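PDB 1TU1: hypothetical protein PA0094 from Pseudomonas aeruginosa, which plays, as a homodimer, an essential part in delivering the toxin Tse6 to target cells, specifically in loading Tse6 onto VgrG1a. Local coordinates for residues Q20-K28 / A38-A46; G97-V105 / T116-L125. All coordinates share one frame; numbering follows the deposited sequence.

In the fold
Two antiparallel hairpins, met one after the other along the chain, build adjoining parts of one sheet. Contact 1 closes first: the loop after strand 25-29 brings 38-46 back alongside 20-28. The chain then runs through helix 53-67 and strands 72-81 and 84-95 before contact 2 closes the next hairpin, between 97-105 and 116-125. The loops are in series and neither encloses the other. Space reunites them, because strand 38-45 lies against strand 113-120; Val41 O and Thr117 N, 2.9 Å apart, probably form one of the hydrogen bonds at that seam. Contact 1 also reaches the second subunit, while contact 2 leads directly into helix 125-137.

Contact 1: Q20-K28 / A38-A46; sequences QDQSINIFK and ASFVISRDA
Asn25 and Ile42 exchange two backbone hydrogen bonds (N to O and O to N, both 2.8 Å), and Phe27 and Phe40 repeat the exchange two residues further along. Between and beyond these pairs, CA-H groups such as that of Val41 lean on the same carbonyl oxygens, as in a regular antiparallel hairpin. Toward Ser23 the two chains part and other donors take over. Ser23 O receives a water at 2.8 Å, which in turn accepts from Arg44 N, and also a weak bond from Arg44 NH1 (3.0 Å, 130° at the hydrogen). A second water joins Asp21 O to Arg44 O.

The Arg44 chain, turned sharply about CB-CG (chi2 88°), sets one guanidinium face over Ser23 CB, which lies toward its rim, and its NH2 forms a salt bridge with Glu10 of the second subunit. Asp21 OD1 closes an Asx turn by accepting from Ser23 N at 2.9 Å, and takes the Ser23 hydroxyl as well at 2.7 Å; that hydroxyl accepts from Ile26 N of the second subunit. On the face carrying Asn25 and Ile42, Phe27 CD2 comes to the edge of the Phe40 ring, 4.0 Å from Phe40 CD2; Phe27 also meets Tyr6 of the second subunit edge-to-face. Direct backbone bonds therefore fix the hairpin from Asn25 to Phe27, whereas water and a shared arginine bridge the chains where they part, linking this edge to the dimer interface.

Contact 2: G97-V105 / T116-L125; sequences GRDLMLRQV and TTLTTTPADL
Leu125, the first residue of helix 125-137, folds back over the hairpin that precedes it and sets its two methyl groups on different side chains of strand 98-107. Its CD2 meets Met101 CG at 3.6 Å, while CD1 rests on Arg103 CD, also at 3.6 Å, the arginine chain crossing the leucine at about a right angle. A chi1 of 176°, which turns CG away from the backbone N, carries the Leu125 branch out to where it can straddle both neighbours. The turn that carries it there is held by Thr121, whose OG1 accepts from Asp124 N at 3.2 Å in an ST motif, and Pro122 CD packs against Asp99 O.

Behind this fold-back runs a regular antiparallel pairing. Met101 with Thr120, Arg103 with Leu118 and Val105 with Thr116 are hydrogen-bonded pairs, and the bond from Leu118 N to Arg103 O is nearly straight, 174° at the hydrogen. That same carbonyl oxygen takes a water at 2.7 Å, which also bonds Thr116 OG1.

On the other face, Gln104 and Thr117 lie side by side, and NE2 donates to Thr117 OG1 at 3.0 Å, with the hydroxyl oxygen close to the amide plane. Gln104 OE1 is bonded in turn by Tyr91 OH, so NE2 and OE1 are both bonded, which should hold the amide's rotation. Nearby, Leu102 CD1 and Thr119 CG2 touch at 3.8 Å.

Arg103 lends only its aliphatic stem to Leu125; its charged end forms salt bridges with Asp90 and Glu129, the latter on helix 125-137. A single side chain thus joins apolar packing to paired charge, tying the helix to the sheet it follows.

Contact 1: Q20-K28 / A38-A46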
# COMPACT_ATOMS: atom_id res chain seq x y z
N GLN A 20 -8.90 -9.82 0.76
CA GLN A 20 -7.71 -9.97 1.56
C GLN A 20 -6.80 -8.75 1.36
O GLN A 20 -6.40 -8.45 0.26
CB GLN A 20 -6.97 -11.24 1.15
CG GLN A 20 -5.62 -11.44 1.80
CD GLN A 20 -4.87 -12.61 1.21
OE1 GLN A 20 -5.46 -13.66 0.95
NE2 GLN A 20 -3.57 -12.45 1.01
N ASP A 21 -6.50 -8.07 2.46
CA ASP A 21 -5.72 -6.83 2.44
C ASP A 21 -4.23 -7.08 2.41
O ASP A 21 -3.71 -7.77 3.26
CB ASP A 21 -6.09 -6.02 3.68
CG ASP A 21 -5.34 -4.73 3.79
OD1 ASP A 21 -4.79 -4.22 2.78
OD2 ASP A 21 -5.25 -4.14 4.88
N GLN A 22 -3.54 -6.51 1.41
CA GLN A 22 -2.09 -6.65 1.21
C GLN A 22 -1.44 -5.26 1.08
O GLN A 22 -0.36 -5.11 0.51
CB GLN A 22 -1.81 -7.51 -0.04
CG GLN A 22 -2.51 -8.88 -0.01
CD GLN A 22 -2.20 -9.81 -1.19
OE1 GLN A 22 -2.60 -10.99 -1.15
NE2 GLN A 22 -1.55 -9.30 -2.23
N SER A 23 -2.11 -4.25 1.61
CA SER A 23 -1.72 -2.86 1.44
C SER A 23 -0.31 -2.57 2.00
O SER A 23 0.07 -3.10 3.03
CB SER A 23 -2.75 -1.96 2.11
OG SER A 23 -3.97 -2.06 1.42
N ILE A 24 0.44 -1.72 1.30
CA ILE A 24 1.75 -1.28 1.77
C ILE A 24 1.87 0.25 1.65
O ILE A 24 1.65 0.83 0.58
CB ILE A 24 2.86 -2.00 0.95
CG1 ILE A 24 2.70 -3.53 1.02
CG2 ILE A 24 4.24 -1.66 1.46
CD1 ILE A 24 3.49 -4.26 -0.02
N ASN A 25 2.17 0.92 2.76
CA ASN A 25 2.52 2.33 2.70
C ASN A 25 4.01 2.46 2.53
O ASN A 25 4.78 1.81 3.23
CB ASN A 25 2.06 3.09 3.92
CG ASN A 25 0.57 2.98 4.13
OD1 ASN A 25 -0.22 3.68 3.49
ND2 ASN A 25 0.18 2.05 5.00
N ILE A 26 4.44 3.28 1.56
CA ILE A 26 5.84 3.35 1.20
C ILE A 26 6.25 4.82 1.25
O ILE A 26 5.61 5.64 0.60
CB ILE A 26 6.09 2.78 -0.20
CG1 ILE A 26 5.66 1.30 -0.29
CG2 ILE A 26 7.55 2.99 -0.60
CD1 ILE A 26 5.63 0.75 -1.69
N PHE A 27 7.31 5.10 2.01
CA PHE A 27 7.91 6.43 2.11
C PHE A 27 9.41 6.36 1.86
O PHE A 27 10.09 5.47 2.36
CB PHE A 27 7.61 7.07 3.46
CG PHE A 27 6.16 7.19 3.74
CD1 PHE A 27 5.45 8.27 3.26
CD2 PHE A 27 5.48 6.19 4.46
CE1 PHE A 27 4.10 8.38 3.49
CE2 PHE A 27 4.14 6.32 4.70
CZ PHE A 27 3.45 7.39 4.23
N LYS A 28 9.93 7.24 1.01
CA LYS A 28 11.35 7.30 0.75
C LYS A 28 11.91 8.53 1.47
O LYS A 28 11.42 9.63 1.27
CB LYS A 28 11.66 7.40 -0.75
CG LYS A 28 11.07 6.25 -1.57
CD LYS A 28 11.52 4.91 -1.05
CE LYS A 28 11.10 3.78 -1.96
NZ LYS A 28 11.76 3.89 -3.29
N ALA A 38 16.74 6.21 1.99
CA ALA A 38 16.22 5.05 2.74
C ALA A 38 14.72 4.88 2.48
O ALA A 38 14.08 5.75 1.89
CB ALA A 38 16.44 5.26 4.22
N SER A 39 14.17 3.75 2.92
CA SER A 39 12.73 3.54 2.81
C SER A 39 12.13 3.24 4.18
O SER A 39 12.76 2.59 5.02
CB SER A 39 12.41 2.44 1.82
OG SER A 39 12.80 1.16 2.25
N PHE A 40 10.90 3.70 4.37
CA PHE A 40 10.10 3.43 5.57
C PHE A 40 8.78 2.90 5.04
O PHE A 40 8.05 3.63 4.35
CB PHE A 40 9.90 4.69 6.36
CG PHE A 40 9.02 4.53 7.57
CD1 PHE A 40 9.43 3.75 8.64
CD2 PHE A 40 7.74 5.12 7.61
CE1 PHE A 40 8.62 3.61 9.78
CE2 PHE A 40 6.90 4.98 8.74
CZ PHE A 40 7.34 4.20 9.82
N VAL A 41 8.49 1.64 5.36
CA VAL A 41 7.39 0.91 4.76
C VAL A 41 6.47 0.34 5.86
O VAL A 41 6.95 -0.24 6.84
CB VAL A 41 7.93 -0.22 3.89
CG1 VAL A 41 6.83 -1.17 3.46
CG2 VAL A 41 8.68 0.32 2.68
N ILE A 42 5.17 0.53 5.70
CA ILE A 42 4.17 -0.02 6.62
C ILE A 42 3.46 -1.13 5.90
O ILE A 42 2.90 -0.91 4.80
CB ILE A 42 3.18 1.04 7.06
CG1 ILE A 42 3.93 2.28 7.60
CG2 ILE A 42 2.22 0.47 8.14
CD1 ILE A 42 3.00 3.44 7.90
N SER A 43 3.48 -2.30 6.52
CA SER A 43 2.86 -3.50 6.00
C SER A 43 1.96 -4.14 7.09
O SER A 43 1.92 -3.63 8.22
CB SER A 43 3.90 -4.49 5.50
OG SER A 43 4.78 -4.89 6.53
N ARG A 44 1.17 -5.13 6.69
CA ARG A 44 0.22 -5.82 7.57
C ARG A 44 0.47 -7.32 7.49
O ARG A 44 0.81 -7.85 6.42
CB ARG A 44 -1.23 -5.59 7.13
CG ARG A 44 -1.72 -4.18 7.25
CD ARG A 44 -1.43 -3.34 6.00
NE ARG A 44 -1.85 -1.96 6.21
CZ ARG A 44 -1.26 -0.87 5.76
NH1 ARG A 44 -0.16 -0.93 5.03
NH2 ARG A 44 -1.82 0.31 6.08
N ASP A 45 0.24 -8.03 8.61
CA ASP A 45 0.43 -9.47 8.65
C ASP A 45 -0.74 -10.06 9.46
O ASP A 45 -0.80 -9.89 10.67
CB ASP A 45 1.79 -9.78 9.29
CG ASP A 45 2.16 -11.28 9.29
OD1 ASP A 45 1.32 -12.14 8.95
OD2 ASP A 45 3.30 -11.66 9.62
N ALA A 46 -1.67 -10.72 8.77
CA ALA A 46 -2.85 -11.30 9.39
C ALA A 46 -2.66 -12.77 9.85
O ALA A 46 -3.63 -13.45 10.18
CB ALA A 46 -4.03 -11.19 8.46
O HOH W 1 -0.95 -8.21 4.18
O HOH W 2 0.68 -5.69 3.84

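Contact 2: G97-V105 / T116-L125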
# COMPACT_ATOMS: atom_id res chain seq x y z
N GLY A 97 24.15 -9.90 -1.97
CA GLY A 97 25.58 -9.72 -1.75
C GLY A 97 25.98 -8.51 -0.92
O GLY A 97 27.18 -8.30 -0.68
N ARG A 98 25.04 -7.67 -0.52
CA ARG A 98 25.41 -6.52 0.28
C ARG A 98 24.54 -6.36 1.52
O ARG A 98 23.38 -6.79 1.55
CB ARG A 98 25.36 -5.26 -0.56
CG ARG A 98 23.98 -4.83 -0.95
CD ARG A 98 23.94 -3.51 -1.68
NE ARG A 98 22.71 -2.77 -1.39
CZ ARG A 98 22.64 -1.48 -1.08
NH1 ARG A 98 23.73 -0.72 -1.00
NH2 ARG A 98 21.46 -0.93 -0.84
N ASP A 99 25.09 -5.71 2.52
CA ASP A 99 24.44 -5.67 3.82
C ASP A 99 23.48 -4.50 3.96
O ASP A 99 23.81 -3.36 3.61
CB ASP A 99 25.47 -5.67 4.93
CG ASP A 99 26.31 -6.94 4.95
OD1 ASP A 99 25.83 -8.03 4.54
OD2 ASP A 99 27.48 -6.92 5.36
N LEU A 100 22.30 -4.82 4.48
CA LEU A 100 21.27 -3.84 4.77
C LEU A 100 20.98 -3.83 6.25
O LEU A 100 20.98 -4.89 6.89
CB LEU A 100 19.99 -4.24 4.04
CG LEU A 100 19.97 -4.15 2.52
CD1 LEU A 100 18.56 -4.43 2.11
CD2 LEU A 100 20.42 -2.79 2.03
N MET A 101 20.73 -2.64 6.79
CA MET A 101 20.33 -2.44 8.17
C MET A 101 18.82 -2.16 8.23
O MET A 101 18.32 -1.25 7.57
CB MET A 101 21.09 -1.26 8.75
CG MET A 101 21.05 -1.11 10.26
SD MET A 101 21.55 -2.61 11.18
CE MET A 101 20.58 -2.30 12.69
N LEU A 102 18.13 -2.95 9.05
CA LEU A 102 16.69 -2.82 9.26
C LEU A 102 16.35 -2.46 10.70
O LEU A 102 16.95 -2.98 11.65
CB LEU A 102 16.01 -4.13 8.89
CG LEU A 102 15.56 -4.21 7.43
CD1 LEU A 102 16.75 -4.24 6.45
CD2 LEU A 102 14.72 -5.43 7.24
N ARG A 103 15.40 -1.55 10.86
CA ARG A 103 14.74 -1.32 12.14
C ARG A 103 13.25 -1.57 11.90
O ARG A 103 12.57 -0.76 11.25
CB ARG A 103 15.01 0.09 12.63
CG ARG A 103 16.52 0.45 12.65
CD ARG A 103 16.88 1.54 13.61
NE ARG A 103 16.86 1.11 15.00
CZ ARG A 103 17.13 1.90 16.04
NH1 ARG A 103 17.39 3.18 15.86
NH2 ARG A 103 17.08 1.42 17.27
N GLN A 104 12.78 -2.71 12.41
CA GLN A 104 11.47 -3.28 12.10
C GLN A 104 10.61 -3.39 13.37
O GLN A 104 11.00 -4.07 14.33
CB GLN A 104 11.66 -4.65 11.46
CG GLN A 104 10.43 -5.22 10.80
CD GLN A 104 10.76 -6.36 9.85
OE1 GLN A 104 11.32 -7.37 10.26
NE2 GLN A 104 10.42 -6.18 8.58
N VAL A 105 9.49 -2.69 13.40
CA VAL A 105 8.60 -2.69 14.56
C VAL A 105 7.34 -3.51 14.25
O VAL A 105 6.67 -3.29 13.23
CB VAL A 105 8.23 -1.29 14.97
CG1 VAL A 105 7.29 -1.30 16.21
CG2 VAL A 105 9.49 -0.43 15.26
N THR A 116 6.16 -1.77 10.77
CA THR A 116 6.90 -0.66 10.10
C THR A 116 8.35 -1.08 9.96
O THR A 116 8.91 -1.75 10.84
CB THR A 116 6.81 0.65 10.88
OG1 THR A 116 7.58 0.56 12.09
CG2 THR A 116 5.38 0.96 11.31
N THR A 117 8.95 -0.73 8.81
CA THR A 117 10.28 -1.20 8.50
C THR A 117 11.08 -0.04 7.93
O THR A 117 10.71 0.52 6.89
CB THR A 117 10.23 -2.34 7.50
OG1 THR A 117 9.43 -3.44 7.97
CG2 THR A 117 11.64 -2.94 7.30
N LEU A 118 12.15 0.36 8.62
CA LEU A 118 13.15 1.27 8.04
C LEU A 118 14.24 0.41 7.42
O LEU A 118 14.80 -0.46 8.08
CB LEU A 118 13.75 2.17 9.12
CG LEU A 118 14.87 3.14 8.65
CD1 LEU A 118 14.29 4.28 7.86
CD2 LEU A 118 15.61 3.67 9.86
N THR A 119 14.56 0.66 6.15
CA THR A 119 15.61 -0.04 5.48
C THR A 119 16.66 0.94 5.01
O THR A 119 16.36 1.90 4.30
CB THR A 119 15.06 -0.79 4.29
OG1 THR A 119 14.06 -1.72 4.72
CG2 THR A 119 16.15 -1.67 3.66
N THR A 120 17.90 0.69 5.40
CA THR A 120 19.03 1.53 5.03
C THR A 120 20.27 0.64 4.99
O THR A 120 20.14 -0.57 5.00
CB THR A 120 19.15 2.68 6.03
OG1 THR A 120 20.09 3.64 5.57
CG2 THR A 120 19.72 2.20 7.38
N THR A 121 21.45 1.23 4.88
CA THR A 121 22.70 0.48 5.02
C THR A 121 23.24 0.76 6.40
O THR A 121 22.87 1.75 7.00
CB THR A 121 23.76 0.94 3.99
OG1 THR A 121 23.98 2.35 4.15
CG2 THR A 121 23.28 0.79 2.56
N PRO A 122 24.15 -0.07 6.91
CA PRO A 122 24.78 0.23 8.20
C PRO A 122 25.40 1.62 8.26
O PRO A 122 25.20 2.34 9.24
CB PRO A 122 25.81 -0.89 8.36
CG PRO A 122 25.31 -1.99 7.48
CD PRO A 122 24.62 -1.34 6.33
N ALA A 123 26.08 2.03 7.19
CA ALA A 123 26.69 3.36 7.12
C ALA A 123 25.68 4.50 7.22
O ALA A 123 25.99 5.56 7.76
CB ALA A 123 27.53 3.50 5.83
N ASP A 124 24.48 4.29 6.69
CA ASP A 124 23.48 5.37 6.64
C ASP A 124 22.50 5.37 7.81
O ASP A 124 21.73 6.32 7.96
CB ASP A 124 22.70 5.33 5.32
CG ASP A 124 23.56 5.69 4.12
OD1 ASP A 124 24.69 6.21 4.32
OD2 ASP A 124 23.19 5.49 2.94
N LEU A 125 22.49 4.32 8.63
CA LEU A 125 21.53 4.27 9.73
C LEU A 125 21.58 5.51 10.63
O LEU A 125 20.53 6.11 10.90
CB LEU A 125 21.65 2.98 10.54
CG LEU A 125 20.72 2.91 11.75
CD1 LEU A 125 19.25 3.04 11.33
CD2 LEU A 125 20.93 1.63 12.55
O HOH W 3 10.40 0.75 11.94